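Local coordinates for protein putative trimethylamine methyltransferase (Rhizobium meliloti, PDB 4YYC) that probably transfers methyl groups as a member of the trimethylamine methyltransferase family, and forms a two-subunit assembly, at residues I44-R49 / K133-A138; E71-E76 / G96-F101; E76-A81 / P249-E254; T377-L382 / G415-M420. All coordinates share one frame; numbering follows the deposited sequence. Where two conformers were deposited one is given.

Overall arrangement
Four contacts show how residues far apart in sequence are brought together. From the N terminus, strand 44-45 pairs with strand 134-137, closing the loop of contact 1. Within that loop, contact 2 closes a much shorter one, joining the end of helix 56-73 and strand 75-77 to strand 98-100. Contact 3 takes the other edge of strand 75-77 and pairs it with strand 251-252, so its loop crosses those of contacts 1 and 2; contacts 2 and 3 share Glu76 and one mixed sheet. Contact 4 follows in series, setting helix 368-383 beside helix 404-420. It touches contact 1, whereas the centres of contacts 1 and 3 lie about 33 Å apart.

Contact 1. Residues I44-R49 / K133-A138; sequences IQRRIR and KATVFA
Ile44 and Thr135 form an antiparallel hydrogen-bonded pair, Gln45 and Ala134 the non-hydrogen-bonded pair next to it, and the ladder runs on into the loop where Arg46 N binds Lys133 O at 2.8 Å. Ala134 CA adds a C-H...O contact to Ile44 O. The arginine side chain then turns back on the strand it has just met. It crosses the side chain of Thr135 at about a right angle, and its bend at chi3 (-83°) lays one guanidinium face over Lys133 O. Arg46 NE reaches Thr135 OG1 at 2.8 Å, a nearly straight bond in the guanidinium plane. Arg46 NH1 meets Ala134 O at 2.9 Å from above the carbonyl plane, and also binds Gly132 O. One side chain thus grips both a hydroxyl and main-chain carbonyls, which should fix the rotation of its flat end. Thr135 OG1 is bonded to Thr386 O as well.

On the face shared by Ile44 and Thr135, the two side chains lie side by side, CB to CB 3.9 Å. The isoleucine tip continues to the Phe137 ring, with Ile44 CD1 3.5 Å from Phe137 CE2. Lys133 arches over the turn: its NZ forms a salt bridge with Glu50 and gives a hydrogen bond to a water 2.7 Å away, which in turn donates to Ile48 O. Nearby, Arg49 forms a salt bridge with Glu52 of the second subunit. The arrangement is a short antiparallel ladder at the edge of a three-stranded mixed sheet, in which strand 134-137 is the middle strand and strand 388-389 lies beyond it.

Contact 2. Residues E71-E76 / G96-F101; sequences EEIGIE and GQRVHF
Ile75 and Val99 form an antiparallel hydrogen-bonded pair, with Glu76 and Arg98 the adjacent non-hydrogen-bonded pair, just after helix 56-73 gives way to Gly74. At positive phi, Gly74 brings its CA within 3.1 Å of Val99 O.

Polar side chains of the 96-101 segment reach back to the end of the helix. His100 ND1 donates to Glu71 O at 2.9 Å, the oxygen lying in the ring plane although the donor stands above the carbonyl plane. Gly74 CA lies over one face of this imidazole, toward its rim. Arg98 makes two bends, chi2 72° and chi3 66°, that curl its guanidinium round to lie between the carbonyl of Ile73 and the carboxylate of Glu76. There Arg98 NH1 takes Ile73 O at 2.7 Å, while Arg98 NE forms a salt bridge with Glu76 OE2 at 2.7 Å, meeting that oxygen on its anti side. Both acceptors lie near the guanidinium plane, but the carboxylate is turned 72° to it. The other oxygen, Glu76 OE1, is shared by Arg78 and a water that also binds Gln97 NE2.

On the opposite face, Ile75 CG1 packs 3.9 Å from Phe101 CE1, and both side chains touch Ala299 of helix 286-307. Pro441 of the second subunit packs on Ile73, Glu76 and Arg98. This is a helix-to-strand turn through a positive-phi glycine, leading into antiparallel pairing within a four-stranded mixed sheet.

Contact 3. Residues E76-A81 / P249-E254; sequences EFRDDA and PMVFDE
Main-chain bonds between Glu76-Arg78 and Met250-Phe252 define a parallel pairing, with end-to-end directions 12° apart. Glu76 N donates to Met250 O and Glu76 O accepts from Phe252 N at 2.8 Å. The next rung, Arg78 N to Phe252 O at 2.9 Å, is almost straight and points nearly along the C=O axis.

Apolar contacts occupy both faces. Phe77 and Phe252 run side by side, with Phe77 CZ 3.9 Å from Phe252 CD2 and their rings inclined at 33°; Leu257 of helix 254-265 touches both. On the other face Val251 packs against Arg78: Val251 CG2 lies over the centre of the Arg78 guanidinium, 3.8 Å from Arg78 CZ, and Val251 CG1 packs on Arg78 CD. The arginine chain is extended from CG to NE, which takes its flat end across both valine methyls.

Charged groups hold that flat end in place. Arg78 NE forms a salt bridge with Glu76 OE1 at 2.8 Å, in the guanidinium plane and on the anti lone pair of the oxygen, Glu76 OE2 going instead to Arg98, and a water joins Arg78 NH1 to Asp253 OD1. A second water donates to Asp79 OD2 and Asp253 OD1 and accepts from Glu254 N, linking Asp79 to the start of helix 254-265. Asp80 caps helix 81-90 through Ala83 N and forms a salt bridge with Lys261.

Two short parallel strands, each leading toward a helix with an aspartate at the N-cap position, only Asp80 capping with its side chain, make the edge pairing of a four-stranded mixed sheet.

Contact 4. Residues T377-L382 / G415-M420; sequences TLNMTL and GMMQKM
Met417, present as selenomethionine, lies between the two helices, touching Leu378 and Leu382. Its CG lies 3.8 Å from Leu378 CD2, and its SE is 4.0 Å from Leu382 CD2. Bending at chi2 (-61°) turns the end of the chain toward Asn379, but how closely these two meet is doubtful, since Asn379 was modelled in two conformers. Leu382 CD2 also reaches Met420 CG at 3.8 Å, so this single methyl touches two residues on the same side of helix 404-420. No hydrogen bond joins the two segments.

Around this apolar layer, polar groups act within each helix or reach beyond the pair. Thr381 OG1 donates to Thr377 O at 2.7 Å, doubling the backbone bond that the same carbonyl receives from Thr381 N. Asn379 ND2 binds Asn376 OD1 of the second subunit, and Asn379 packs against its own counterpart there. Lys419 forms a salt bridge with Glu335 of that subunit. The segments' axes approach to 10.9 Å and cross at -30°, with their N-to-C directions roughly aligned: a helix pair packed through leucine and selenomethionine beside the subunit interface.

Contact 1. Residues I44-R49 / K133-A138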
loop_
_atom_site.group_PDB
_atom_site.type_symbol
_atom_site.label_atom_id
_atom_site.label_comp_id
_atom_site.label_asym_id
_atom_site.label_seq_id
_atom_site.Cartn_x
_atom_site.Cartn_y
_atom_site.Cartn_z
ATOM N N ILE A 44 16.031 5.258 8.203
ATOM C CA ILE A 44 15.619 3.857 8.249
ATOM C C ILE A 44 16.749 2.942 7.751
ATOM O O ILE A 44 17.346 3.203 6.706
ATOM C CB ILE A 44 14.390 3.632 7.330
ATOM C CG1 ILE A 44 13.158 4.350 7.921
ATOM C CG2 ILE A 44 14.151 2.164 7.130
ATOM C CD1 ILE A 44 12.072 4.548 6.931
ATOM N N GLN A 45 16.990 1.856 8.492
ATOM C CA GLN A 45 17.839 0.772 8.013
ATOM C C GLN A 45 16.904 -0.408 7.806
ATOM O O GLN A 45 16.458 -1.016 8.778
ATOM C CB GLN A 45 18.928 0.409 9.018
ATOM C CG GLN A 45 19.924 1.513 9.145
ATOM C CD GLN A 45 21.022 1.208 10.127
ATOM O OE1 GLN A 45 21.577 0.092 10.145
ATOM N NE2 GLN A 45 21.388 2.200 10.923
ATOM N N ARG A 46 16.603 -0.730 6.552
ATOM C CA ARG A 46 15.648 -1.800 6.252
ATOM C C ARG A 46 16.159 -3.168 6.602
ATOM O O ARG A 46 17.289 -3.504 6.236
ATOM C CB ARG A 46 15.246 -1.788 4.755
ATOM C CG ARG A 46 14.260 -0.693 4.386
ATOM C CD ARG A 46 14.042 -0.611 2.888
ATOM N NE ARG A 46 15.112 0.175 2.248
ATOM C CZ ARG A 46 16.132 -0.301 1.527
ATOM N NH1 ARG A 46 17.001 0.557 1.053
ATOM N NH2 ARG A 46 16.296 -1.599 1.273
ATOM N N ARG A 47 15.351 -3.920 7.360
ATOM C CA ARG A 47 15.643 -5.316 7.698
ATOM C C ARG A 47 14.796 -6.226 6.826
ATOM O O ARG A 47 15.026 -7.431 6.778
ATOM C CB ARG A 47 15.353 -5.604 9.172
ATOM C CG ARG A 47 16.020 -4.676 10.174
ATOM C CD ARG A 47 17.511 -4.603 9.988
ATOM N NE ARG A 47 18.125 -3.835 11.064
ATOM C CZ ARG A 47 19.251 -3.148 10.935
ATOM N NH1 ARG A 47 19.727 -2.474 11.965
ATOM N NH2 ARG A 47 19.891 -3.135 9.775
ATOM N N ILE A 48 13.810 -5.655 6.154
ATOM C CA ILE A 48 12.926 -6.354 5.262
ATOM C C ILE A 48 13.546 -6.397 3.863
ATOM O O ILE A 48 14.478 -5.631 3.558
ATOM C CB ILE A 48 11.512 -5.705 5.217
ATOM C CG1 ILE A 48 11.584 -4.239 4.816
ATOM C CG2 ILE A 48 10.859 -5.802 6.589
ATOM C CD1 ILE A 48 10.182 -3.657 4.597
ATOM N N ARG A 49 13.034 -7.305 3.028
ATOM C CA ARG A 49 13.476 -7.584 1.658
ATOM C C ARG A 49 12.934 -6.601 0.652
ATOM O O ARG A 49 11.863 -5.991 0.892
ATOM C CB ARG A 49 12.947 -8.964 1.202
ATOM C CG ARG A 49 13.556 -10.110 1.935
ATOM C CD ARG A 49 12.928 -11.401 1.489
ATOM N NE ARG A 49 12.913 -12.287 2.626
ATOM C CZ ARG A 49 12.800 -13.594 2.545
ATOM N NH1 ARG A 49 12.707 -14.173 1.358
ATOM N NH2 ARG A 49 12.791 -14.310 3.649
ATOM N N LYS A 133 20.896 -0.470 2.274
ATOM C CA LYS A 133 19.641 -0.777 2.992
ATOM C C LYS A 133 18.950 0.419 3.617
ATOM O O LYS A 133 17.931 0.267 4.244
ATOM C CB LYS A 133 19.885 -1.871 4.069
ATOM C CG LYS A 133 20.395 -3.199 3.520
ATOM C CD LYS A 133 19.373 -3.849 2.613
ATOM C CE LYS A 133 19.856 -5.201 2.154
ATOM N NZ LYS A 133 18.762 -6.049 1.656
ATOM N N ALA A 134 19.461 1.617 3.401
ATOM C CA ALA A 134 18.930 2.794 4.059
ATOM C C ALA A 134 17.763 3.389 3.283
ATOM O O ALA A 134 17.689 3.237 2.051
ATOM C CB ALA A 134 20.032 3.831 4.225
ATOM N N THR A 135 16.876 4.050 4.012
ATOM C CA THR A 135 15.772 4.826 3.406
ATOM C C THR A 135 15.690 6.153 4.129
ATOM O O THR A 135 15.654 6.206 5.356
ATOM C CB THR A 135 14.433 4.058 3.467
ATOM O OG1 THR A 135 14.509 2.914 2.620
ATOM C CG2 THR A 135 13.259 4.924 2.998
ATOM N N VAL A 136 15.683 7.239 3.327
ATOM C CA VAL A 136 15.684 8.598 3.835
ATOM C C VAL A 136 14.488 9.332 3.218
ATOM O O VAL A 136 14.404 9.490 2.006
ATOM C CB VAL A 136 16.997 9.297 3.408
ATOM C CG1 VAL A 136 17.011 10.756 3.799
ATOM C CG2 VAL A 136 18.196 8.572 4.016
ATOM N N PHE A 137 13.614 9.860 4.074
ATOM C CA PHE A 137 12.426 10.589 3.655
ATOM C C PHE A 137 12.707 12.090 3.638
ATOM O O PHE A 137 13.240 12.653 4.615
ATOM C CB PHE A 137 11.268 10.346 4.593
ATOM C CG PHE A 137 10.750 8.938 4.587
ATOM C CD1 PHE A 137 10.579 8.248 3.419
ATOM C CD2 PHE A 137 10.366 8.326 5.793
ATOM C CE1 PHE A 137 10.041 6.946 3.438
ATOM C CE2 PHE A 137 9.829 7.045 5.808
ATOM C CZ PHE A 137 9.675 6.355 4.638
ATOM N N ALA A 138 12.233 12.764 2.585
ATOM C CA ALA A 138 12.310 14.220 2.450
ATOM C C ALA A 138 10.962 14.782 2.064
ATOM O O ALA A 138 10.133 14.063 1.469
ATOM C CB ALA A 138 13.291 14.639 1.391
HETATM O O HOH W 1 17.320 -6.085 3.988
#

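Contact 2. Residues E71-E76 / G96-F101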
loop_
_atom_site.group_PDB
_atom_site.type_symbol
_atom_site.label_atom_id
_atom_site.label_comp_id
_atom_site.label_asym_id
_atom_site.label_seq_id
_atom_site.Cartn_x
_atom_site.Cartn_y
_atom_site.Cartn_z
ATOM N N GLU A 71 23.061 3.911 -28.049
ATOM C CA GLU A 71 23.913 3.904 -29.225
ATOM C C GLU A 71 23.187 4.435 -30.475
ATOM O O GLU A 71 23.703 5.309 -31.156
ATOM C CB GLU A 71 24.502 2.522 -29.482
ATOM C CG GLU A 71 25.451 2.565 -30.669
ATOM C CD GLU A 71 26.141 1.266 -30.984
ATOM O OE1 GLU A 71 25.836 0.204 -30.387
ATOM O OE2 GLU A 71 27.016 1.332 -31.870
ATOM N N GLU A 72 22.024 3.895 -30.784
ATOM C CA GLU A 72 21.304 4.225 -32.019
ATOM C C GLU A 72 20.607 5.564 -32.018
ATOM O O GLU A 72 20.600 6.250 -33.016
ATOM C CB GLU A 72 20.268 3.158 -32.348
ATOM C CG GLU A 72 20.872 1.810 -32.644
ATOM C CD GLU A 72 19.822 0.765 -33.022
ATOM O OE1 GLU A 72 18.586 1.123 -33.131
ATOM O OE2 GLU A 72 20.257 -0.397 -33.161
ATOM N N ILE A 73 20.014 5.923 -30.897
ATOM C CA ILE A 73 19.180 7.132 -30.802
ATOM C C ILE A 73 19.967 8.241 -30.127
ATOM O O ILE A 73 20.001 9.355 -30.639
ATOM C CB ILE A 73 17.860 6.858 -30.050
ATOM C CG1 ILE A 73 17.072 5.788 -30.814
ATOM C CG2 ILE A 73 17.067 8.147 -29.912
ATOM C CD1 ILE A 73 15.852 5.284 -30.081
ATOM N N GLY A 74 20.607 7.934 -29.008
ATOM C CA GLY A 74 21.405 8.903 -28.290
ATOM C C GLY A 74 20.583 9.774 -27.360
ATOM O O GLY A 74 19.372 9.641 -27.255
ATOM N N ILE A 75 21.286 10.641 -26.664
ATOM C CA ILE A 75 20.684 11.566 -25.702
ATOM C C ILE A 75 21.171 12.968 -26.040
ATOM O O ILE A 75 22.354 13.173 -26.275
ATOM C CB ILE A 75 21.129 11.208 -24.282
ATOM C CG1 ILE A 75 20.778 9.752 -23.931
ATOM C CG2 ILE A 75 20.549 12.183 -23.273
ATOM C CD1 ILE A 75 19.314 9.432 -23.773
ATOM N N GLU A 76 20.258 13.917 -26.092
ATOM C CA GLU A 76 20.651 15.320 -26.320
ATOM C C GLU A 76 21.255 15.947 -25.067
ATOM O O GLU A 76 20.698 15.827 -23.985
ATOM C CB GLU A 76 19.438 16.146 -26.730
ATOM C CG GLU A 76 18.771 15.687 -28.022
ATOM C CD GLU A 76 19.224 16.489 -29.216
ATOM O OE1 GLU A 76 19.053 17.726 -29.207
ATOM O OE2 GLU A 76 19.783 15.899 -30.169
ATOM N N GLY A 96 25.909 16.967 -33.746
ATOM C CA GLY A 96 25.208 18.169 -33.256
ATOM C C GLY A 96 25.197 18.181 -31.733
ATOM O O GLY A 96 26.255 18.151 -31.108
ATOM N N GLN A 97 24.002 18.183 -31.152
ATOM C CA GLN A 97 23.840 18.118 -29.708
ATOM C C GLN A 97 23.443 16.739 -29.256
ATOM O O GLN A 97 23.180 16.555 -28.068
ATOM C CB GLN A 97 22.814 19.139 -29.253
ATOM C CG GLN A 97 23.215 20.535 -29.657
ATOM C CD GLN A 97 22.405 21.572 -28.936
ATOM O OE1 GLN A 97 22.940 22.358 -28.162
ATOM N NE2 GLN A 97 21.098 21.556 -29.150
ATOM N N ARG A 98 23.431 15.757 -30.168
ATOM C CA ARG A 98 23.038 14.383 -29.802
ATOM C C ARG A 98 24.293 13.579 -29.498
ATOM O O ARG A 98 25.200 13.501 -30.332
ATOM C CB ARG A 98 22.308 13.729 -30.967
ATOM C CG ARG A 98 21.667 12.385 -30.640
ATOM C CD ARG A 98 20.449 12.515 -29.770
ATOM N NE ARG A 98 19.383 13.214 -30.487
ATOM C CZ ARG A 98 18.588 12.687 -31.409
ATOM N NH1 ARG A 98 18.660 11.382 -31.765
ATOM N NH2 ARG A 98 17.682 13.486 -31.990
ATOM N N VAL A 99 24.336 12.974 -28.317
ATOM C CA VAL A 99 25.438 12.115 -27.945
ATOM C C VAL A 99 25.046 10.645 -28.124
ATOM O O VAL A 99 24.090 10.203 -27.517
ATOM C CB VAL A 99 25.865 12.361 -26.500
ATOM C CG1 VAL A 99 27.091 11.535 -26.190
ATOM C CG2 VAL A 99 26.154 13.838 -26.281
ATOM N N HIS A 100 25.792 9.928 -28.987
ATOM C CA HIS A 100 25.601 8.498 -29.205
ATOM C C HIS A 100 26.681 7.742 -28.437
ATOM O O HIS A 100 27.878 8.029 -28.569
ATOM C CB HIS A 100 25.659 8.169 -30.701
ATOM C CG HIS A 100 24.552 8.801 -31.494
ATOM N ND1 HIS A 100 23.409 8.114 -31.851
ATOM C CD2 HIS A 100 24.397 10.063 -31.967
ATOM C CE1 HIS A 100 22.605 8.923 -32.519
ATOM N NE2 HIS A 100 23.189 10.106 -32.621
ATOM N N PHE A 101 26.281 6.740 -27.666
ATOM C CA PHE A 101 27.178 6.093 -26.712
ATOM C C PHE A 101 27.529 4.674 -27.162
ATOM O O PHE A 101 26.632 3.842 -27.345
ATOM C CB PHE A 101 26.513 6.020 -25.330
ATOM C CG PHE A 101 26.119 7.372 -24.764
ATOM C CD1 PHE A 101 24.912 7.962 -25.112
ATOM C CD2 PHE A 101 26.939 8.025 -23.854
ATOM C CE1 PHE A 101 24.530 9.179 -24.577
ATOM C CE2 PHE A 101 26.562 9.253 -23.333
ATOM C CZ PHE A 101 25.367 9.839 -23.715
HETATM O O HOH W 2 19.424 19.649 -31.023
#

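Contact 3. Residues E76-A81 / P249-E254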
loop_
_atom_site.group_PDB
_atom_site.type_symbol
_atom_site.label_atom_id
_atom_site.label_comp_id
_atom_site.label_asym_id
_atom_site.label_seq_id
_atom_site.Cartn_x
_atom_site.Cartn_y
_atom_site.Cartn_z
ATOM N N GLU A 76 20.258 13.917 -26.092
ATOM C CA GLU A 76 20.651 15.320 -26.320
ATOM C C GLU A 76 21.255 15.947 -25.067
ATOM O O GLU A 76 20.698 15.827 -23.985
ATOM C CB GLU A 76 19.438 16.146 -26.730
ATOM C CG GLU A 76 18.771 15.687 -28.022
ATOM C CD GLU A 76 19.224 16.489 -29.216
ATOM O OE1 GLU A 76 19.053 17.726 -29.207
ATOM O OE2 GLU A 76 19.783 15.899 -30.169
ATOM N N PHE A 77 22.393 16.635 -25.224
ATOM C CA PHE A 77 22.963 17.459 -24.190
ATOM C C PHE A 77 22.917 18.831 -24.805
ATOM O O PHE A 77 23.739 19.160 -25.653
ATOM C CB PHE A 77 24.378 16.989 -23.829
ATOM C CG PHE A 77 24.386 15.803 -22.896
ATOM C CD1 PHE A 77 23.986 14.538 -23.329
ATOM C CD2 PHE A 77 24.733 15.964 -21.560
ATOM C CE1 PHE A 77 23.929 13.482 -22.432
ATOM C CE2 PHE A 77 24.682 14.906 -20.667
ATOM C CZ PHE A 77 24.267 13.672 -21.095
ATOM N N ARG A 78 21.924 19.635 -24.422
ATOM C CA ARG A 78 21.645 20.880 -25.154
ATOM C C ARG A 78 22.242 22.129 -24.543
ATOM O O ARG A 78 22.268 22.273 -23.346
ATOM C CB ARG A 78 20.151 21.067 -25.299
ATOM C CG ARG A 78 19.553 19.984 -26.141
ATOM C CD ARG A 78 18.073 20.208 -26.385
ATOM N NE ARG A 78 17.543 19.265 -27.378
ATOM C CZ ARG A 78 16.242 19.169 -27.679
ATOM N NH1 ARG A 78 15.350 19.923 -27.047
ATOM N NH2 ARG A 78 15.825 18.294 -28.590
ATOM N N ASP A 79 22.713 23.014 -25.414
ATOM C CA ASP A 79 23.189 24.335 -25.059
ATOM C C ASP A 79 24.326 24.283 -24.045
ATOM O O ASP A 79 24.427 25.180 -23.207
ATOM C CB ASP A 79 21.993 25.212 -24.582
ATOM C CG ASP A 79 20.884 25.291 -25.614
ATOM O OD1 ASP A 79 21.169 25.721 -26.711
ATOM O OD2 ASP A 79 19.747 24.845 -25.350
ATOM N N ASP A 80 25.199 23.264 -24.160
ATOM C CA ASP A 80 26.336 23.046 -23.250
ATOM C C ASP A 80 27.520 22.449 -24.004
ATOM O O ASP A 80 27.714 21.238 -24.103
ATOM C CB ASP A 80 25.969 22.165 -22.050
ATOM C CG ASP A 80 27.020 22.232 -20.945
ATOM O OD1 ASP A 80 28.212 22.455 -21.228
ATOM O OD2 ASP A 80 26.634 22.105 -19.769
ATOM N N ALA A 81 28.313 23.355 -24.573
ATOM C CA ALA A 81 29.437 22.953 -25.393
ATOM C C ALA A 81 30.474 22.176 -24.592
ATOM O O ALA A 81 31.082 21.271 -25.098
ATOM C CB ALA A 81 30.100 24.162 -26.032
ATOM N N PRO A 249 11.467 13.229 -23.051
ATOM C CA PRO A 249 12.401 12.124 -23.356
ATOM C C PRO A 249 13.792 12.565 -23.840
ATOM O O PRO A 249 13.914 13.334 -24.782
ATOM C CB PRO A 249 11.692 11.351 -24.477
ATOM C CG PRO A 249 10.813 12.390 -25.139
ATOM C CD PRO A 249 10.397 13.351 -24.058
HETATM N N MSE A 250 14.816 11.996 -23.185
HETATM C CA MSE A 250 16.182 11.841 -23.712
HETATM C C MSE A 250 16.839 13.187 -24.001
HETATM O O MSE A 250 17.602 13.312 -24.950
HETATM C CB MSE A 250 16.130 10.882 -24.935
HETATM C CG MSE A 250 15.649 9.472 -24.506
HETATM SE SE MSE A 250 15.453 8.333 -26.108
HETATM C CE MSE A 250 13.677 8.967 -26.726
ATOM N N VAL A 251 16.574 14.185 -23.163
ATOM C CA VAL A 251 17.244 15.487 -23.284
ATOM C C VAL A 251 17.705 15.892 -21.907
ATOM O O VAL A 251 16.912 15.817 -20.952
ATOM C CB VAL A 251 16.275 16.579 -23.819
ATOM C CG1 VAL A 251 16.894 17.977 -23.739
ATOM C CG2 VAL A 251 15.867 16.277 -25.261
ATOM N N PHE A 252 18.945 16.408 -21.829
ATOM C CA PHE A 252 19.381 17.224 -20.678
ATOM C C PHE A 252 19.613 18.641 -21.170
ATOM O O PHE A 252 20.291 18.832 -22.142
ATOM C CB PHE A 252 20.665 16.660 -20.041
ATOM C CG PHE A 252 20.420 15.402 -19.244
ATOM C CD1 PHE A 252 20.004 15.467 -17.928
ATOM C CD2 PHE A 252 20.587 14.160 -19.842
ATOM C CE1 PHE A 252 19.744 14.316 -17.202
ATOM C CE2 PHE A 252 20.332 12.985 -19.121
ATOM C CZ PHE A 252 19.912 13.060 -17.821
ATOM N N ASP A 253 19.023 19.583 -20.456
ATOM C CA ASP A 253 19.119 20.988 -20.793
ATOM C C ASP A 253 20.179 21.735 -20.005
ATOM O O ASP A 253 20.680 21.300 -18.969
ATOM C CB ASP A 253 17.754 21.638 -20.587
ATOM C CG ASP A 253 16.801 21.376 -21.732
ATOM O OD1 ASP A 253 17.223 21.538 -22.910
ATOM O OD2 ASP A 253 15.627 21.038 -21.440
ATOM N N GLU A 254 20.520 22.893 -20.552
ATOM C CA GLU A 254 21.556 23.748 -20.026
ATOM C C GLU A 254 21.500 24.021 -18.514
ATOM O O GLU A 254 22.515 23.970 -17.824
ATOM C CB GLU A 254 21.458 25.071 -20.801
ATOM C CG GLU A 254 22.452 26.139 -20.456
ATOM C CD GLU A 254 22.334 27.335 -21.381
ATOM O OE1 GLU A 254 21.232 27.623 -21.899
ATOM O OE2 GLU A 254 23.370 27.982 -21.594
HETATM O O HOH W 3 15.433 21.698 -24.942
HETATM O O HOH W 4 19.006 23.720 -22.923
HETATM O O HOH W 5 25.159 24.164 -18.781
#

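Contact 4. Residues T377-L382 / G415-M420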
loop_
_atom_site.group_PDB
_atom_site.type_symbol
_atom_site.label_atom_id
_atom_site.label_comp_id
_atom_site.label_asym_id
_atom_site.label_seq_id
_atom_site.Cartn_x
_atom_site.Cartn_y
_atom_site.Cartn_z
ATOM N N THR A 377 1.528 4.626 -3.581
ATOM C CA THR A 377 2.873 5.028 -3.995
ATOM C C THR A 377 3.865 4.789 -2.857
ATOM O O THR A 377 4.967 4.287 -3.072
ATOM C CB THR A 377 2.906 6.512 -4.426
ATOM O OG1 THR A 377 1.848 6.801 -5.374
ATOM C CG2 THR A 377 4.207 6.866 -5.078
ATOM N N LEU A 378 3.473 5.142 -1.623
ATOM C CA LEU A 378 4.383 5.030 -0.486
ATOM C C LEU A 378 4.707 3.585 -0.098
ATOM O O LEU A 378 5.855 3.242 0.238
ATOM C CB LEU A 378 3.832 5.806 0.714
ATOM C CG LEU A 378 4.742 5.850 1.944
ATOM C CD1 LEU A 378 5.973 6.676 1.592
ATOM C CD2 LEU A 378 3.947 6.491 3.083
ATOM N N ASN A 379 3.721 2.706 -0.163
ATOM C CA ASN A 379 3.997 1.300 0.129
ATOM C C ASN A 379 4.986 0.709 -0.894
ATOM O O ASN A 379 5.894 0.001 -0.516
ATOM C CB ASN A 379 2.685 0.489 0.261
ATOM C CG ASN A 379 1.976 0.735 1.599
ATOM O OD1 ASN A 379 2.531 0.507 2.696
ATOM N ND2 ASN A 379 0.728 1.168 1.520
HETATM N N MSE A 380 4.832 1.031 -2.159
HETATM C CA MSE A 380 5.808 0.615 -3.191
HETATM C C MSE A 380 7.153 1.202 -2.866
HETATM O O MSE A 380 8.184 0.545 -2.954
HETATM C CB MSE A 380 5.315 1.004 -4.582
HETATM C CG MSE A 380 6.317 0.845 -5.703
HETATM SE SE MSE A 380 7.673 2.235 -5.790
HETATM C CE MSE A 380 6.492 3.691 -6.334
ATOM N N THR A 381 7.167 2.452 -2.395
ATOM C CA THR A 381 8.441 3.150 -2.188
ATOM C C THR A 381 9.270 2.391 -1.165
ATOM O O THR A 381 10.466 2.146 -1.341
ATOM C CB THR A 381 8.179 4.593 -1.710
ATOM O OG1 THR A 381 7.436 5.303 -2.712
ATOM C CG2 THR A 381 9.443 5.336 -1.424
ATOM N N LEU A 382 8.612 1.956 -0.092
ATOM C CA LEU A 382 9.341 1.226 0.950
ATOM C C LEU A 382 9.716 -0.168 0.454
ATOM O O LEU A 382 10.863 -0.631 0.639
ATOM C CB LEU A 382 8.490 1.083 2.196
ATOM C CG LEU A 382 9.176 0.320 3.347
ATOM C CD1 LEU A 382 10.289 1.147 3.909
ATOM C CD2 LEU A 382 8.187 -0.077 4.419
ATOM N N GLY A 415 6.008 7.393 9.722
ATOM C CA GLY A 415 6.361 6.690 10.972
ATOM C C GLY A 415 5.987 5.207 10.917
ATOM O O GLY A 415 6.736 4.357 11.435
HETATM N N MSE A 416 4.879 4.898 10.245
HETATM C CA MSE A 416 4.446 3.493 10.107
HETATM C C MSE A 416 5.430 2.778 9.220
HETATM O O MSE A 416 5.813 1.650 9.508
HETATM C CB MSE A 416 3.044 3.417 9.539
HETATM C CG MSE A 416 2.118 3.867 10.634
HETATM SE SE MSE A 416 0.293 3.695 9.873
HETATM C CE MSE A 416 -0.410 5.178 11.022
HETATM N N MSE A 417 5.869 3.413 8.154
HETATM C CA MSE A 417 6.838 2.800 7.255
HETATM C C MSE A 417 8.173 2.557 7.956
HETATM O O MSE A 417 8.801 1.513 7.795
HETATM C CB MSE A 417 7.115 3.645 6.007
HETATM C CG MSE A 417 5.884 3.924 5.157
HETATM SE SE MSE A 417 4.993 2.326 4.423
HETATM C CE MSE A 417 3.092 2.956 4.346
ATOM N N GLN A 418 8.593 3.491 8.807
ATOM C CA GLN A 418 9.813 3.343 9.577
ATOM C C GLN A 418 9.729 2.116 10.487
ATOM O O GLN A 418 10.684 1.343 10.580
ATOM C CB GLN A 418 10.054 4.631 10.398
ATOM C CG GLN A 418 11.264 4.578 11.285
ATOM C CD GLN A 418 12.303 5.655 11.062
ATOM O OE1 GLN A 418 11.976 6.790 10.692
ATOM N NE2 GLN A 418 13.544 5.342 11.401
ATOM N N LYS A 419 8.598 1.939 11.126
ATOM C CA LYS A 419 8.433 0.778 12.011
ATOM C C LYS A 419 8.354 -0.526 11.201
ATOM O O LYS A 419 8.982 -1.526 11.579
ATOM C CB LYS A 419 7.203 0.988 12.886
ATOM C CG LYS A 419 6.887 -0.167 13.816
ATOM C CD LYS A 419 8.024 -0.379 14.848
ATOM C CE LYS A 419 7.685 -1.535 15.786
ATOM N NZ LYS A 419 6.369 -1.286 16.450
HETATM N N MSE A 420 7.603 -0.520 10.093
HETATM C CA MSE A 420 7.472 -1.692 9.202
HETATM C C MSE A 420 8.813 -2.194 8.759
HETATM O O MSE A 420 9.073 -3.401 8.679
HETATM C CB MSE A 420 6.627 -1.316 7.972
HETATM C CG MSE A 420 6.476 -2.407 6.909
HETATM SE SE MSE A 420 5.087 -3.609 7.615
HETATM C CE MSE A 420 3.707 -2.256 7.221
#